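Local coordinates for acyl-CoA dehydrogenase (Bacillus subtilis, PDB 5LNX), which uses FAD to catalyse the alpha,beta-dehydrogenation of saturated acyl-CoA thioesters to 2,3-dehydroacyl-CoA, passing the electrons to an acceptor, at residues D[87-90]-D[91-95]; D[341-345]-D[346-350]. All coordinates share one frame; numbering follows the deposited sequence.

Contact 1: D[87-90]-D[91-95]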
loop_
_atom_site.group_PDB
_atom_site.type_symbol
_atom_site.label_atom_id
_atom_site.label_comp_id
_atom_site.label_asym_id
_atom_site.label_seq_id
_atom_site.Cartn_x
_atom_site.Cartn_y
_atom_site.Cartn_z
ATOM N N VAL D 87 -0.704 -9.154 -29.372
ATOM C CA VAL D 87 0.169 -10.272 -29.670
ATOM C C VAL D 87 0.336 -10.365 -31.182
ATOM O O VAL D 87 1.460 -10.417 -31.692
ATOM C CB VAL D 87 -0.381 -11.594 -29.092
ATOM C CG1 VAL D 87 0.269 -12.792 -29.758
ATOM C CG2 VAL D 87 -0.138 -11.646 -27.585
ATOM N N HIS D 88 -0.791 -10.382 -31.881
ATOM C CA HIS D 88 -0.815 -10.553 -33.346
ATOM C C HIS D 88 0.245 -9.695 -33.993
ATOM O O HIS D 88 1.050 -10.169 -34.796
ATOM C CB HIS D 88 -2.211 -10.216 -33.903
ATOM C CG HIS D 88 -2.248 -9.933 -35.372
ATOM N ND1 HIS D 88 -2.570 -10.890 -36.305
ATOM C CD2 HIS D 88 -2.074 -8.781 -36.067
ATOM C CE1 HIS D 88 -2.539 -10.360 -37.516
ATOM N NE2 HIS D 88 -2.249 -9.077 -37.399
ATOM N N THR D 89 0.238 -8.422 -33.639
ATOM C CA THR D 89 1.107 -7.420 -34.283
ATOM C C THR D 89 2.530 -7.358 -33.787
ATOM O O THR D 89 3.464 -7.417 -34.570
ATOM C CB THR D 89 0.534 -6.020 -34.070
ATOM O OG1 THR D 89 -0.873 -6.074 -34.316
ATOM C CG2 THR D 89 1.205 -4.993 -34.968
ATOM N N SER D 90 2.661 -7.211 -32.474
ATOM C CA SER D 90 3.899 -6.833 -31.823
ATOM C C SER D 90 4.898 -8.007 -31.737
ATOM O O SER D 90 6.120 -7.823 -31.700
ATOM C CB SER D 90 3.532 -6.353 -30.427
ATOM O OG SER D 90 3.092 -7.449 -29.643
ATOM N N VAL D 91 4.351 -9.205 -31.591
ATOM C CA VAL D 91 5.162 -10.427 -31.479
ATOM C C VAL D 91 4.790 -11.556 -32.466
ATOM O O VAL D 91 5.549 -12.506 -32.627
ATOM C CB VAL D 91 5.150 -10.966 -30.043
ATOM C CG1 VAL D 91 5.787 -9.949 -29.108
ATOM C CG2 VAL D 91 3.742 -11.330 -29.592
ATOM N N GLY D 92 3.650 -11.426 -33.141
ATOM C CA GLY D 92 3.275 -12.333 -34.229
ATOM C C GLY D 92 3.657 -11.859 -35.623
ATOM O O GLY D 92 3.864 -12.665 -36.521
ATOM N N THR D 93 3.709 -10.549 -35.824
ATOM C CA THR D 93 3.958 -9.977 -37.165
ATOM C C THR D 93 5.278 -9.177 -37.196
ATOM O O THR D 93 6.037 -9.243 -38.172
ATOM C CB THR D 93 2.790 -9.126 -37.730
ATOM O OG1 THR D 93 2.984 -7.802 -37.273
ATOM C CG2 THR D 93 1.392 -9.610 -37.309
ATOM N N ASN D 94 5.556 -8.428 -36.129
ATOM C CA ASN D 94 6.729 -7.527 -36.085
ATOM C C ASN D 94 8.071 -8.256 -36.158
ATOM O O ASN D 94 9.012 -7.757 -36.768
ATOM C CB ASN D 94 6.693 -6.622 -34.833
ATOM C CG ASN D 94 5.843 -5.365 -35.014
ATOM O OD1 ASN D 94 5.234 -5.144 -36.055
ATOM N ND2 ASN D 94 5.857 -4.506 -34.003
ATOM N N PRO D 95 8.181 -9.435 -35.527
ATOM C CA PRO D 95 9.465 -10.138 -35.617
ATOM C C PRO D 95 9.855 -10.415 -37.053
ATOM O O PRO D 95 11.017 -10.217 -37.414
ATOM C CB PRO D 95 9.217 -11.444 -34.859
ATOM C CG PRO D 95 8.091 -11.146 -33.927
ATOM C CD PRO D 95 7.232 -10.139 -34.640
#
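V87 and T89 each turn a carbonyl oxygen toward the backbone that follows them, and each is gripped by more than one donor. V87 O accepts from V91 N at 3.1 Å, four residues on as in an alpha-helix, and also from G92 N at 2.8 Å, five residues on. T89 O repeats the five-residue step, accepting N94 N at 2.8 Å. T93 OG1 also donates to T89 O, at 2.8 Å, in the carbonyl plane on a lone pair; T93 N adds a weak bond. T93 chi1 of 88° sets the hydroxyl between its own N and carbonyl carbon, where it faces back to T89. An alanine in place of T93 has no hydroxyl to offer, and T89 O, left with backbone donors from this turn, would probably hold the residues after the helix end less firmly. These widened turns end helix 79-90 and lead into helix 94-99, within the N-terminal helical domain of the acyl-CoA dehydrogenase fold, with V87 close to the bound FAD. T93 CG2 lies over one face of the H88 imidazole as a CH-pi contact, though the methyl's exact place is doubtful, being modelled too close to H88 O. The H88 nitrogens make weak bonds outward, NE2 to M49 O and L112 O, ND1 to G119 N. One turn apart, V87 CG1 meets V91 CG2 at 3.8 Å, a purely apolar touch, while V91 also packs on F121 of the flavin pocket.

Contact 2: D[341-345]-D[346-350]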
loop_
_atom_site.group_PDB
_atom_site.type_symbol
_atom_site.label_atom_id
_atom_site.label_comp_id
_atom_site.label_asym_id
_atom_site.label_seq_id
_atom_site.Cartn_x
_atom_site.Cartn_y
_atom_site.Cartn_z
ATOM N N TYR D 341 -20.076 -7.959 -7.729
ATOM C CA TYR D 341 -19.739 -9.365 -7.664
ATOM C C TYR D 341 -20.499 -10.214 -8.671
ATOM O O TYR D 341 -20.468 -11.441 -8.608
ATOM C CB TYR D 341 -20.004 -9.898 -6.250
ATOM C CG TYR D 341 -19.103 -11.056 -5.883
ATOM C CD1 TYR D 341 -17.743 -10.859 -5.686
ATOM C CD2 TYR D 341 -19.618 -12.338 -5.684
ATOM C CE1 TYR D 341 -16.923 -11.901 -5.280
ATOM C CE2 TYR D 341 -18.794 -13.393 -5.297
ATOM C CZ TYR D 341 -17.451 -13.166 -5.087
ATOM O OH TYR D 341 -16.617 -14.197 -4.747
ATOM N N MET D 342 -21.202 -9.564 -9.579
ATOM C CA MET D 342 -22.231 -10.218 -10.407
ATOM C C MET D 342 -21.797 -10.205 -11.835
ATOM O O MET D 342 -21.280 -9.188 -12.325
ATOM C CB MET D 342 -23.570 -9.476 -10.298
ATOM C CG MET D 342 -24.166 -9.517 -8.914
ATOM S SD MET D 342 -24.820 -11.145 -8.523
ATOM C CE MET D 342 -24.384 -11.303 -6.791
ATOM N N LYS D 343 -22.040 -11.310 -12.518
ATOM C CA LYS D 343 -21.477 -11.492 -13.860
ATOM C C LYS D 343 -22.232 -10.672 -14.897
ATOM O O LYS D 343 -21.673 -10.336 -15.944
ATOM C CB LYS D 343 -21.414 -12.968 -14.249
ATOM C CG LYS D 343 -20.126 -13.640 -13.779
ATOM C CD LYS D 343 -19.829 -14.931 -14.538
ATOM C CE LYS D 343 -18.343 -15.091 -14.831
ATOM N NZ LYS D 343 -17.499 -15.033 -13.616
ATOM N N ASP D 344 -23.495 -10.359 -14.574
ATOM C CA ASP D 344 -24.371 -9.502 -15.409
ATOM C C ASP D 344 -23.977 -8.042 -15.398
ATOM O O ASP D 344 -24.325 -7.304 -16.310
ATOM C CB ASP D 344 -25.862 -9.630 -15.024
ATOM C CG ASP D 344 -26.170 -9.290 -13.577
ATOM O OD1 ASP D 344 -25.263 -8.872 -12.826
ATOM O OD2 ASP D 344 -27.371 -9.430 -13.215
ATOM N N TYR D 345 -23.255 -7.637 -14.363
ATOM C CA TYR D 345 -22.650 -6.292 -14.277
ATOM C C TYR D 345 -21.179 -6.271 -14.750
ATOM O O TYR D 345 -20.471 -7.279 -14.596
ATOM C CB TYR D 345 -22.740 -5.797 -12.834
ATOM C CG TYR D 345 -24.123 -5.352 -12.466
ATOM C CD1 TYR D 345 -24.484 -4.014 -12.547
ATOM C CD2 TYR D 345 -25.084 -6.263 -12.052
ATOM C CE1 TYR D 345 -25.759 -3.594 -12.201
ATOM C CE2 TYR D 345 -26.361 -5.854 -11.712
ATOM C CZ TYR D 345 -26.691 -4.518 -11.791
ATOM O OH TYR D 345 -27.940 -4.085 -11.427
ATOM N N PRO D 346 -20.701 -5.101 -15.247
ATOM C CA PRO D 346 -19.530 -4.963 -16.104
ATOM C C PRO D 346 -18.143 -4.820 -15.434
ATOM O O PRO D 346 -17.169 -4.612 -16.138
ATOM C CB PRO D 346 -19.840 -3.653 -16.830
ATOM C CG PRO D 346 -20.467 -2.818 -15.779
ATOM C CD PRO D 346 -21.204 -3.758 -14.870
ATOM N N VAL D 347 -18.077 -4.879 -14.106
ATOM C CA VAL D 347 -16.820 -4.598 -13.347
ATOM C C VAL D 347 -16.035 -5.822 -12.876
ATOM O O VAL D 347 -14.834 -5.781 -12.671
ATOM C CB VAL D 347 -17.057 -3.736 -12.082
ATOM C CG1 VAL D 347 -17.301 -2.301 -12.470
ATOM C CG2 VAL D 347 -18.189 -4.281 -11.224
ATOM N N GLU D 348 -16.744 -6.898 -12.643
ATOM C CA GLU D 348 -16.154 -8.117 -12.157
ATOM C C GLU D 348 -15.103 -8.745 -13.162
ATOM O O GLU D 348 -14.058 -9.321 -12.775
ATOM C CB GLU D 348 -17.336 -8.958 -11.732
ATOM C CG GLU D 348 -17.002 -10.387 -11.626
ATOM C CD GLU D 348 -16.803 -11.027 -12.976
ATOM O OE1 GLU D 348 -17.467 -10.604 -13.960
ATOM O OE2 GLU D 348 -15.901 -11.877 -13.045
ATOM N N ARG D 349 -15.333 -8.492 -14.441
ATOM C CA ARG D 349 -14.461 -8.963 -15.511
ATOM C C ARG D 349 -13.177 -8.201 -15.499
ATOM O O ARG D 349 -12.155 -8.677 -15.984
ATOM C CB ARG D 349 -15.127 -8.768 -16.862
ATOM C CG ARG D 349 -15.237 -7.333 -17.313
ATOM C CD ARG D 349 -15.951 -7.235 -18.650
ATOM N NE ARG D 349 -17.294 -7.789 -18.601
ATOM C CZ ARG D 349 -18.181 -7.695 -19.581
ATOM N NH1 ARG D 349 -17.883 -7.046 -20.709
ATOM N NH2 ARG D 349 -19.377 -8.267 -19.442
ATOM N N LEU D 350 -13.231 -6.986 -14.975
ATOM C CA LEU D 350 -12.075 -6.083 -15.003
ATOM C C LEU D 350 -11.041 -6.573 -14.018
ATOM O O LEU D 350 -9.852 -6.417 -14.263
ATOM C CB LEU D 350 -12.492 -4.666 -14.642
ATOM C CG LEU D 350 -13.503 -4.035 -15.608
ATOM C CD1 LEU D 350 -13.819 -2.616 -15.189
ATOM C CD2 LEU D 350 -13.026 -4.056 -17.047
#
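E348 reaches back to K343, and its side chain can be followed atom by atom. E348 CB points at the preceding loop and lies 4.0 Å from M342 O. CG continues anti to the backbone N (chi1 161°), and a bend at chi2 of -72° then turns the carboxylate across the lysine chain. At the tip the two oxygens part company: E348 OE1 comes to 4.0 Å from K343 CG, beside the aliphatic part of that chain, whereas E348 OE2 faces the ammonium K343 NZ at 3.6 Å in a long salt bridge. K343 leads away at its root, and the bends far out along its chain bring NZ back to this oxygen. E348 OE2 has a second cationic partner, NE of R352 in the same chain, so it is paired with two positive groups, which would be expected to favour the ionised carboxylate.

The loop between helix 332-336 and helix 348-356, in the C-terminal domain, contains a type I beta turn from M342 to Y345, closed by Y345 N donating to M342 O at 3.2 Å. It sits at a subunit interface: M342 packs on F154 of the second subunit near a bound FAD, K343 on K199 and E348 on L200 of that subunit. At the end of the turn, Y345 and the following P346 lie side by side, with P346 CD at the edge of the phenol ring, 4.0 Å from Y345 CD1. Both residues also rest on Y336 of helix 332-336.

Each contact marks a boundary of a helix: contact 1 is where helix 79-90 gives way to helix 94-99, contact 2 the approach to helix 348-356. Their nearest atoms are about 17 Å apart and they share no element, one belonging to the N-terminal domain and the other to the C-terminal domain. Contact 1 is wholly buried near the centre of the chain and relies on carbonyl oxygens that each accept several donors, one of them a hydroxyl. Contact 2 is farther out and partly exposed, and there a long charge pair and proline packing link the segments while another subunit covers part of them. Both nevertheless come close to a bound FAD.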